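Local structure of glucose-6-phosphate isomerase (Plasmodium falciparum, 3QKI) at residues K51-S56 with Y73-L78; M66-Q71 with V358-T363; T41-D46 with N508-S513; K27-L32 with V82-E87. The protein probably interconverts glucose 6-phosphate and fructose 6-phosphate, an early step of glycolysis that also runs in reverse in gluconeogenesis. All blocks are in the same frame, centred on the assembly; numbering follows the deposited sequence.

Contact 1: K51-S56 with Y73-L78; sequences KNRSES and YSEKTL
R53 reaches across from helix 51-57 to the backbone of Y73, and its hydrogen bonds are the firm link here. The chain runs extended, with CG opposite its own backbone N (chi1 -176°), which carries the guanidinium over to Y73. NE and NH2 both point at Y73 O, a side-on grip on a single acceptor: R53 NH2 lies 2.8 Å from Y73 O and R53 NE 3.1 Å. That oxygen sits only 2° out of the guanidinium plane. The third nitrogen, NH1, turns to S69 O, and Y47 adds a cation-pi contact, so the group is fixed in rotation.

The second polar group is the carboxylate of E75. S56 OG lies 2.9 Å from E75 OE2, with N52 O also near it. A water bridges E75 OE1, at 2.8 Å, and N52 ND2, the latter weakly.

Van der Waals contact fills in the rest. E75 OE1 rests 3.6 Å from R53 CB, with carboxylate and guanidinium planes nearly perpendicular (86°) and their charged atoms not in contact.

Beside this, S74 is the N-cap of helix 75-87, its OG accepting from T77 N at 3.1 Å. Y73 and L78 lean on L57 at the far end of helix 51-57, T77 packs on L32 and L35 of helix 27-39, and S54, turned away from 73-78, bonds S586 of the second subunit.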
# COMPACT_ATOMS: atom_id res chain seq x y z
N LYS A 51 26.67 1.68 -25.42
CA LYS A 51 25.49 1.47 -26.27
C LYS A 51 25.24 -0.03 -26.56
O LYS A 51 24.09 -0.44 -26.64
CB LYS A 51 25.58 2.26 -27.58
CG LYS A 51 24.28 2.29 -28.36
CD LYS A 51 24.41 2.94 -29.74
CE LYS A 51 23.08 2.98 -30.44
NZ LYS A 51 23.07 3.96 -31.55
N ASN A 52 26.32 -0.82 -26.70
CA ASN A 52 26.19 -2.24 -26.95
C ASN A 52 25.51 -2.96 -25.80
O ASN A 52 24.62 -3.77 -26.02
CB ASN A 52 27.52 -2.89 -27.27
CG ASN A 52 27.22 -4.22 -27.84
OD1 ASN A 52 26.44 -4.33 -28.81
ND2 ASN A 52 27.61 -5.27 -27.11
N ARG A 53 25.93 -2.63 -24.57
CA ARG A 53 25.33 -3.22 -23.36
C ARG A 53 23.84 -2.84 -23.28
O ARG A 53 23.01 -3.72 -23.04
CB ARG A 53 26.11 -2.78 -22.11
CG ARG A 53 25.60 -3.44 -20.85
CD ARG A 53 26.26 -2.87 -19.64
NE ARG A 53 25.60 -3.29 -18.39
CZ ARG A 53 24.60 -2.64 -17.80
NH1 ARG A 53 24.07 -1.57 -18.37
NH2 ARG A 53 24.10 -3.08 -16.65
N SER A 54 23.52 -1.56 -23.54
CA SER A 54 22.14 -1.05 -23.51
C SER A 54 21.28 -1.79 -24.51
O SER A 54 20.18 -2.23 -24.15
CB SER A 54 22.09 0.46 -23.76
OG SER A 54 22.69 1.12 -22.65
N GLU A 55 21.80 -2.00 -25.73
CA GLU A 55 21.08 -2.74 -26.77
C GLU A 55 20.84 -4.19 -26.39
O GLU A 55 19.79 -4.74 -26.73
CB GLU A 55 21.81 -2.61 -28.12
CG GLU A 55 21.58 -1.27 -28.78
CD GLU A 55 22.27 -1.07 -30.12
OE1 GLU A 55 21.84 -0.16 -30.87
OE2 GLU A 55 23.24 -1.81 -30.43
N SER A 56 21.78 -4.80 -25.66
CA SER A 56 21.66 -6.18 -25.18
C SER A 56 20.68 -6.31 -24.01
O SER A 56 20.04 -7.34 -23.88
CB SER A 56 23.02 -6.71 -24.72
OG SER A 56 23.89 -6.88 -25.82
N TYR A 73 25.12 -5.48 -13.35
CA TYR A 73 25.78 -6.57 -14.05
C TYR A 73 26.24 -6.19 -15.43
O TYR A 73 25.58 -5.41 -16.12
CB TYR A 73 24.95 -7.89 -14.09
CG TYR A 73 23.46 -7.79 -14.40
CD1 TYR A 73 22.51 -8.37 -13.56
CD2 TYR A 73 23.01 -7.26 -15.61
CE1 TYR A 73 21.15 -8.33 -13.85
CE2 TYR A 73 21.66 -7.19 -15.91
CZ TYR A 73 20.73 -7.75 -15.04
OH TYR A 73 19.40 -7.71 -15.32
N SER A 74 27.35 -6.79 -15.84
CA SER A 74 27.86 -6.69 -17.20
C SER A 74 27.06 -7.75 -18.00
O SER A 74 26.35 -8.57 -17.40
CB SER A 74 29.34 -7.04 -17.22
OG SER A 74 29.53 -8.41 -16.91
N GLU A 75 27.21 -7.77 -19.34
CA GLU A 75 26.56 -8.81 -20.15
C GLU A 75 27.10 -10.20 -19.76
O GLU A 75 26.36 -11.18 -19.78
CB GLU A 75 26.78 -8.58 -21.64
CG GLU A 75 26.11 -7.33 -22.16
CD GLU A 75 26.81 -6.74 -23.37
OE1 GLU A 75 27.70 -5.88 -23.19
OE2 GLU A 75 26.47 -7.17 -24.49
N LYS A 76 28.38 -10.26 -19.36
CA LYS A 76 29.05 -11.49 -18.91
C LYS A 76 28.41 -12.04 -17.63
O LYS A 76 28.23 -13.25 -17.50
CB LYS A 76 30.53 -11.21 -18.64
CG LYS A 76 31.46 -12.23 -19.23
CD LYS A 76 31.89 -11.78 -20.63
CE LYS A 76 33.37 -11.96 -20.85
NZ LYS A 76 33.86 -11.11 -21.97
N THR A 77 28.09 -11.14 -16.67
CA THR A 77 27.44 -11.56 -15.41
C THR A 77 25.99 -12.02 -15.67
O THR A 77 25.54 -12.99 -15.06
CB THR A 77 27.59 -10.51 -14.31
OG1 THR A 77 28.98 -10.27 -14.11
CG2 THR A 77 26.96 -10.95 -12.97
N LEU A 78 25.29 -11.37 -16.61
CA LEU A 78 23.93 -11.80 -16.94
C LEU A 78 23.98 -13.18 -17.61
O LEU A 78 23.13 -14.00 -17.34
CB LEU A 78 23.19 -10.76 -17.80
CG LEU A 78 21.69 -11.03 -18.05
CD1 LEU A 78 20.92 -11.20 -16.75
CD2 LEU A 78 21.09 -9.96 -18.93
O HOH W 1 29.31 -3.94 -24.50

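Contact 2: M66-Q71 with V358-T363; sequences MDLSRQ and VLLALT
The side-chain amide of Q71 has the methyl of T363 lying over one of its faces: T363 CG2 is 3.3 Å from Q71 CD and nearly as close to OE1. The bend at chi2 (-68°) folds the amide back over the methyl, while its edges are used elsewhere, OE1 by N367 and NE2, weakly, by T514. The guanidinium of R70 is engaged by D67 and D477: D67 meets it at the edge, in plane, and R70 NH1 is 2.7 Å from D67 OD2 in a salt bridge, approaching from above the carboxylate plane. D477 takes R70 NE.

Apolar contacts do the remaining work. L68 CD1 sits 3.8 Å from L359 CB, with the two side chains crossing at about a right angle. M66 extends toward the helix and then bends at chi3, which sets CE 4.2 Å from L359 CB and leaves the sulfur beside L360 CD1. This is a helix covering one face of a mixed sheet: strand 66-70 and helix 358-363 have axes 10.4 Å apart and inclined by 33°.

T363 OG1 lies 3.8 Å from L68 CD2 and bonds back to L359 O at 2.7 Å; T363 N reaches the same oxygen from the other face of the carbonyl plane. Y73 OH is a further partner of this hydroxyl. Elsewhere on the strand segment D67 OD1 accepts S69 N in an Asx turn, and S69 OG bonds S586 of the second subunit.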
# COMPACT_ATOMS: atom_id res chain seq x y z
N MET A 66 11.39 -3.87 -22.12
CA MET A 66 11.87 -4.08 -20.77
C MET A 66 13.33 -3.66 -20.80
O MET A 66 14.11 -4.16 -21.62
CB MET A 66 11.76 -5.53 -20.27
CG MET A 66 12.27 -5.66 -18.85
SD MET A 66 12.11 -7.28 -18.09
CE MET A 66 13.37 -8.23 -19.12
N ASP A 67 13.69 -2.72 -19.92
CA ASP A 67 15.04 -2.19 -19.83
C ASP A 67 15.70 -2.63 -18.51
O ASP A 67 15.38 -2.11 -17.44
CB ASP A 67 15.00 -0.65 -20.04
CG ASP A 67 16.32 0.08 -19.95
OD1 ASP A 67 17.33 -0.57 -19.63
OD2 ASP A 67 16.34 1.33 -20.15
N LEU A 68 16.63 -3.58 -18.61
CA LEU A 68 17.39 -4.10 -17.48
C LEU A 68 18.77 -3.45 -17.36
O LEU A 68 19.60 -3.91 -16.55
CB LEU A 68 17.58 -5.63 -17.61
CG LEU A 68 16.32 -6.51 -17.54
CD1 LEU A 68 16.67 -7.94 -17.84
CD2 LEU A 68 15.67 -6.44 -16.17
N SER A 69 19.03 -2.38 -18.13
CA SER A 69 20.37 -1.79 -18.15
C SER A 69 20.82 -1.11 -16.85
O SER A 69 22.03 -0.99 -16.62
CB SER A 69 20.56 -0.85 -19.34
OG SER A 69 19.69 0.26 -19.23
N ARG A 70 19.87 -0.68 -16.00
CA ARG A 70 20.24 -0.07 -14.74
C ARG A 70 20.31 -1.11 -13.63
O ARG A 70 19.90 -0.85 -12.51
CB ARG A 70 19.34 1.13 -14.38
CG ARG A 70 19.40 2.25 -15.40
CD ARG A 70 18.21 3.16 -15.26
NE ARG A 70 18.08 4.03 -16.41
CZ ARG A 70 17.59 3.65 -17.59
NH1 ARG A 70 17.18 2.40 -17.78
NH2 ARG A 70 17.55 4.52 -18.59
N GLN A 71 20.81 -2.30 -13.96
CA GLN A 71 21.06 -3.39 -13.02
C GLN A 71 22.56 -3.57 -12.95
O GLN A 71 23.27 -3.38 -13.94
CB GLN A 71 20.33 -4.69 -13.43
CG GLN A 71 18.80 -4.57 -13.42
CD GLN A 71 18.20 -4.39 -12.04
OE1 GLN A 71 18.78 -4.75 -11.01
NE2 GLN A 71 17.01 -3.86 -12.00
N VAL A 358 11.89 -14.68 -17.25
CA VAL A 358 13.05 -15.37 -16.70
C VAL A 358 14.15 -14.36 -16.33
O VAL A 358 14.69 -14.44 -15.21
CB VAL A 358 13.55 -16.51 -17.63
CG1 VAL A 358 14.95 -16.98 -17.21
CG2 VAL A 358 12.56 -17.68 -17.63
N LEU A 359 14.46 -13.42 -17.24
CA LEU A 359 15.48 -12.39 -17.00
C LEU A 359 15.08 -11.49 -15.82
O LEU A 359 15.94 -11.08 -15.05
CB LEU A 359 15.71 -11.56 -18.27
CG LEU A 359 16.38 -12.31 -19.45
CD1 LEU A 359 16.36 -11.44 -20.71
CD2 LEU A 359 17.79 -12.73 -19.09
N LEU A 360 13.78 -11.22 -15.66
CA LEU A 360 13.26 -10.42 -14.55
C LEU A 360 13.42 -11.19 -13.23
O LEU A 360 13.88 -10.64 -12.24
CB LEU A 360 11.80 -10.03 -14.81
CG LEU A 360 11.18 -8.97 -13.89
CD1 LEU A 360 12.00 -7.66 -13.92
CD2 LEU A 360 9.76 -8.64 -14.32
N ALA A 361 13.12 -12.49 -13.23
CA ALA A 361 13.30 -13.37 -12.06
C ALA A 361 14.79 -13.50 -11.71
O ALA A 361 15.15 -13.43 -10.54
CB ALA A 361 12.70 -14.77 -12.35
N LEU A 362 15.67 -13.66 -12.73
CA LEU A 362 17.13 -13.76 -12.50
C LEU A 362 17.69 -12.50 -11.87
O LEU A 362 18.53 -12.58 -10.99
CB LEU A 362 17.88 -14.09 -13.80
CG LEU A 362 17.74 -15.53 -14.34
CD1 LEU A 362 18.28 -15.61 -15.76
CD2 LEU A 362 18.48 -16.50 -13.48
N THR A 363 17.19 -11.32 -12.32
CA THR A 363 17.58 -10.01 -11.81
C THR A 363 17.19 -9.90 -10.33
O THR A 363 18.02 -9.49 -9.51
CB THR A 363 16.94 -8.92 -12.66
OG1 THR A 363 17.43 -9.03 -14.01
CG2 THR A 363 17.21 -7.53 -12.15

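Contact 3: T41-D46 with N508-S513; sequences TKDLKD and NGNRPS
N510 meets two consecutive residues with the two ends of its amide. Its OD1 accepts L44 N at 2.8 Å, nearly head-on to the carbonyl, while its ND2 gives a hydrogen bond to D43 OD1 at 3.0 Å, almost perfectly straight (177°). D43 OD1 lies in the plane of the N510 amide, though the carboxylate is turned 27° from it and is met on its anti side. A chi1 of -69° sets N510 CG beside its own N and turns the amide toward D43 and L44. L44 CD1 packs 3.9 Å from N510 CA and also nears R511 O.

A water forms the next layer: it donates to N510 OD1 at 2.8 Å and accepts K45 N at 3.0 Å, carrying the asparagine's reach one amide further into the helix.

Further out, N510 and R511 share backbone hydrogen bonds with A480 and L479 at the end of helix 464-481, and the R511 guanidinium bonds I435 O and G438 O. R72 NH2 bonds K42 O, and L44 also touches A480.

D43 occupies the N-cap position of helix 44-47 without a capping bond of its own. Asparagine from a distant loop instead meets the first turn, shortly before strand 513-518 of the mixed sheet, consistent with the second sugar-isomerase-type alpha/beta domain of this family.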
# COMPACT_ATOMS: atom_id res chain seq x y z
N THR A 41 32.23 -2.98 -7.39
CA THR A 41 33.28 -1.97 -7.61
C THR A 41 33.04 -1.20 -8.91
O THR A 41 33.84 -0.35 -9.25
CB THR A 41 34.69 -2.62 -7.62
OG1 THR A 41 34.88 -3.35 -8.84
CG2 THR A 41 34.94 -3.52 -6.41
N LYS A 42 31.96 -1.50 -9.63
CA LYS A 42 31.63 -0.88 -10.91
C LYS A 42 30.43 0.05 -10.82
O LYS A 42 29.48 -0.22 -10.08
CB LYS A 42 31.45 -1.94 -12.00
CG LYS A 42 32.74 -2.75 -12.25
CD LYS A 42 32.69 -3.69 -13.46
CE LYS A 42 32.71 -2.99 -14.81
NZ LYS A 42 33.92 -2.13 -15.01
N ASP A 43 30.49 1.17 -11.57
CA ASP A 43 29.42 2.16 -11.54
C ASP A 43 28.46 2.04 -12.69
O ASP A 43 28.90 1.91 -13.84
CB ASP A 43 29.99 3.60 -11.48
CG ASP A 43 30.75 3.93 -10.21
OD1 ASP A 43 30.40 3.37 -9.13
OD2 ASP A 43 31.69 4.76 -10.28
N LEU A 44 27.14 2.14 -12.38
CA LEU A 44 26.09 2.11 -13.39
C LEU A 44 26.27 3.22 -14.40
O LEU A 44 26.05 2.99 -15.59
CB LEU A 44 24.68 2.17 -12.77
CG LEU A 44 24.17 0.92 -12.06
CD1 LEU A 44 22.78 1.13 -11.48
CD2 LEU A 44 24.17 -0.29 -13.00
N LYS A 45 26.72 4.43 -13.95
CA LYS A 45 26.97 5.56 -14.86
C LYS A 45 27.94 5.20 -16.00
O LYS A 45 27.74 5.63 -17.13
CB LYS A 45 27.40 6.85 -14.12
CG LYS A 45 28.72 6.78 -13.36
CD LYS A 45 28.95 8.07 -12.56
CE LYS A 45 29.86 7.82 -11.39
NZ LYS A 45 29.87 8.97 -10.47
N ASP A 46 28.95 4.37 -15.70
CA ASP A 46 29.91 3.93 -16.72
C ASP A 46 29.29 2.93 -17.65
O ASP A 46 29.39 3.10 -18.86
CB ASP A 46 31.21 3.43 -16.09
CG ASP A 46 31.97 4.55 -15.41
OD1 ASP A 46 32.17 5.62 -16.06
OD2 ASP A 46 32.32 4.39 -14.23
N ASN A 508 24.77 8.73 -3.70
CA ASN A 508 25.72 7.68 -4.05
C ASN A 508 25.45 6.92 -5.35
O ASN A 508 26.41 6.43 -5.95
CB ASN A 508 26.00 6.75 -2.87
CG ASN A 508 26.55 7.47 -1.66
OD1 ASN A 508 27.38 8.38 -1.75
ND2 ASN A 508 26.09 7.09 -0.48
N GLY A 509 24.21 6.92 -5.83
CA GLY A 509 23.89 6.25 -7.09
C GLY A 509 24.06 4.75 -6.99
O GLY A 509 24.08 4.20 -5.88
N ASN A 510 24.18 4.06 -8.14
CA ASN A 510 24.28 2.59 -8.23
C ASN A 510 23.05 1.90 -7.63
O ASN A 510 23.15 0.76 -7.16
CB ASN A 510 25.58 2.07 -7.60
CG ASN A 510 26.79 2.45 -8.38
OD1 ASN A 510 26.77 2.54 -9.61
ND2 ASN A 510 27.89 2.63 -7.69
N ARG A 511 21.89 2.61 -7.62
CA ARG A 511 20.62 2.12 -7.11
C ARG A 511 19.88 1.55 -8.31
O ARG A 511 19.65 2.26 -9.29
CB ARG A 511 19.87 3.22 -6.33
CG ARG A 511 20.55 3.40 -4.96
CD ARG A 511 20.30 4.74 -4.32
NE ARG A 511 21.13 4.86 -3.11
CZ ARG A 511 20.71 4.63 -1.88
NH1 ARG A 511 21.55 4.72 -0.86
NH2 ARG A 511 19.45 4.28 -1.65
N PRO A 512 19.63 0.23 -8.31
CA PRO A 512 19.12 -0.40 -9.53
C PRO A 512 17.64 -0.19 -9.83
O PRO A 512 16.83 -0.00 -8.93
CB PRO A 512 19.47 -1.88 -9.34
CG PRO A 512 19.47 -2.08 -7.88
CD PRO A 512 19.89 -0.77 -7.25
N SER A 513 17.30 -0.30 -11.12
CA SER A 513 15.94 -0.20 -11.61
C SER A 513 15.69 -1.00 -12.89
O SER A 513 16.58 -1.15 -13.74
CB SER A 513 15.53 1.26 -11.85
OG SER A 513 16.23 1.82 -12.94
O HOH W 2 26.70 4.98 -11.03

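Contact 4: K27-L32 with V82-E87; sequences KSYKEL and VEYAEE
Y84 lies alongside Y29; the two side chains run the same way, and Y84 CE2 comes to the edge of the Y29 ring, 4.0 Å from Y29 CD2. L32 crosses Y84 at about a right angle, L32 CD1 resting 3.9 Å from Y84 CB. S28 OG sits at the edge of the Y84 ring, 3.5 Å from Y84 CD2. The tyrosine hydroxyls lead elsewhere, Y84 OH to L543 O and Y29 OH to H369, and F365 stacks on Y84.

Next to these rings E87 stretches out beyond CG toward the start of helix 27-39. Its OE1 accepts S28 N at 3.0 Å, on the syn side, and S28 OG at 2.6 Å, from above the carboxylate plane. With chi1 at 57°, S28 OG lies between the backbone N and the carbonyl carbon, close enough to N for both to reach one oxygen. OE2 makes a weak bond to K27 N, and a water bridges the same two atoms, 2.5 Å from E87 OE2. The two helices run nearly antiparallel, at 154°, with axes 8.9 Å apart.

E31 OE1 and E83 OE1 come within 4.5 Å, but K80 forms salt bridges to both and K27 pairs with E31. The E87 carboxylate, held by the S28 amide and hydroxyl, and weakly by K27 N, at the N-terminal end of a helix, would probably stay ionised.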
# COMPACT_ATOMS: atom_id res chain seq x y z
N LYS A 27 27.89 -24.75 -8.94
CA LYS A 27 29.08 -24.14 -9.53
C LYS A 27 28.82 -22.71 -9.96
O LYS A 27 29.58 -21.82 -9.57
CB LYS A 27 29.62 -24.99 -10.70
CG LYS A 27 30.91 -24.44 -11.31
CD LYS A 27 31.17 -24.98 -12.71
CE LYS A 27 32.57 -24.68 -13.17
NZ LYS A 27 32.57 -23.76 -14.34
N SER A 28 27.74 -22.49 -10.74
CA SER A 28 27.34 -21.17 -11.23
C SER A 28 26.94 -20.20 -10.11
O SER A 28 27.15 -19.00 -10.28
CB SER A 28 26.25 -21.29 -12.29
OG SER A 28 25.16 -22.00 -11.73
N TYR A 29 26.42 -20.70 -8.95
CA TYR A 29 26.09 -19.84 -7.82
C TYR A 29 27.39 -19.33 -7.17
O TYR A 29 27.53 -18.14 -6.84
CB TYR A 29 25.23 -20.60 -6.77
CG TYR A 29 24.70 -19.73 -5.65
CD1 TYR A 29 25.50 -19.40 -4.56
CD2 TYR A 29 23.37 -19.31 -5.64
CE1 TYR A 29 25.02 -18.61 -3.52
CE2 TYR A 29 22.88 -18.49 -4.61
CZ TYR A 29 23.71 -18.14 -3.56
OH TYR A 29 23.28 -17.37 -2.50
N LYS A 30 28.34 -20.26 -6.94
CA LYS A 30 29.64 -19.94 -6.35
C LYS A 30 30.39 -18.92 -7.26
O LYS A 30 31.00 -17.99 -6.73
CB LYS A 30 30.46 -21.22 -6.13
CG LYS A 30 30.02 -22.01 -4.90
CD LYS A 30 30.59 -23.41 -4.92
CE LYS A 30 30.28 -24.16 -3.65
NZ LYS A 30 30.64 -25.61 -3.75
N GLU A 31 30.22 -19.02 -8.59
CA GLU A 31 30.82 -18.10 -9.55
C GLU A 31 30.15 -16.71 -9.46
O GLU A 31 30.85 -15.71 -9.48
CB GLU A 31 30.77 -18.66 -10.98
CG GLU A 31 31.68 -19.87 -11.16
CD GLU A 31 31.62 -20.58 -12.49
OE1 GLU A 31 30.56 -20.52 -13.17
OE2 GLU A 31 32.63 -21.23 -12.85
N LEU A 32 28.81 -16.67 -9.30
CA LEU A 32 28.05 -15.43 -9.14
C LEU A 32 28.46 -14.69 -7.85
O LEU A 32 28.53 -13.47 -7.87
CB LEU A 32 26.53 -15.68 -9.19
CG LEU A 32 25.96 -15.89 -10.58
CD1 LEU A 32 24.65 -16.63 -10.54
CD2 LEU A 32 25.85 -14.58 -11.33
N VAL A 82 22.14 -16.77 -16.54
CA VAL A 82 21.49 -17.71 -17.48
C VAL A 82 22.06 -19.12 -17.29
O VAL A 82 21.29 -20.09 -17.29
CB VAL A 82 21.54 -17.20 -18.93
CG1 VAL A 82 21.03 -18.26 -19.92
CG2 VAL A 82 20.74 -15.91 -19.06
N GLU A 83 23.39 -19.24 -17.03
CA GLU A 83 24.01 -20.53 -16.75
C GLU A 83 23.46 -21.10 -15.45
O GLU A 83 23.28 -22.31 -15.36
CB GLU A 83 25.53 -20.44 -16.68
CG GLU A 83 26.18 -20.31 -18.05
CD GLU A 83 27.68 -20.15 -17.99
OE1 GLU A 83 28.30 -20.73 -17.08
OE2 GLU A 83 28.24 -19.44 -18.86
N TYR A 84 23.17 -20.23 -14.46
CA TYR A 84 22.54 -20.65 -13.21
C TYR A 84 21.11 -21.20 -13.48
O TYR A 84 20.77 -22.26 -12.97
CB TYR A 84 22.53 -19.52 -12.17
CG TYR A 84 21.80 -19.93 -10.92
CD1 TYR A 84 20.45 -19.62 -10.74
CD2 TYR A 84 22.42 -20.70 -9.94
CE1 TYR A 84 19.75 -20.04 -9.61
CE2 TYR A 84 21.72 -21.15 -8.82
CZ TYR A 84 20.39 -20.81 -8.66
OH TYR A 84 19.71 -21.18 -7.54
N ALA A 85 20.29 -20.50 -14.29
CA ALA A 85 18.95 -20.96 -14.68
C ALA A 85 19.03 -22.36 -15.34
O ALA A 85 18.22 -23.24 -15.04
CB ALA A 85 18.30 -19.98 -15.63
N GLU A 86 20.05 -22.58 -16.19
CA GLU A 86 20.29 -23.88 -16.85
C GLU A 86 20.68 -24.96 -15.81
O GLU A 86 20.15 -26.07 -15.84
CB GLU A 86 21.40 -23.74 -17.90
CG GLU A 86 20.94 -23.06 -19.16
CD GLU A 86 22.00 -22.55 -20.12
OE1 GLU A 86 23.21 -22.66 -19.80
OE2 GLU A 86 21.62 -22.01 -21.18
N GLU A 87 21.58 -24.61 -14.88
CA GLU A 87 22.02 -25.52 -13.83
C GLU A 87 20.90 -25.98 -12.87
O GLU A 87 20.93 -27.12 -12.41
CB GLU A 87 23.21 -24.94 -13.08
CG GLU A 87 24.10 -26.02 -12.50
CD GLU A 87 25.36 -25.60 -11.78
OE1 GLU A 87 25.90 -24.51 -12.08
OE2 GLU A 87 25.86 -26.40 -10.97
O HOH W 3 27.43 -27.73 -9.55

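Overall arrangement
All four contacts lie on the same side of the chain's centre and away from the fructose 6-phosphate site seen at residues such as K558, E398 and H429. Contact 2 is the hub: its centre is about 11 Å from that of contact 1, and about 15 and 16 Å from those of contacts 3 and 4. It continues into contact 3 through the backbone bond of S513 N to R70 O (3.0 Å), where strands 64-70 and 513-518 pair, and meets contact 4 as L362 packs against A85. Opposite ends of helix 75-87 serve contacts 1 and 4. The centres of these two lie about 17 Å apart. Contacts 3 and 4 do not touch; contacts 1 and 2 both reach the second subunit.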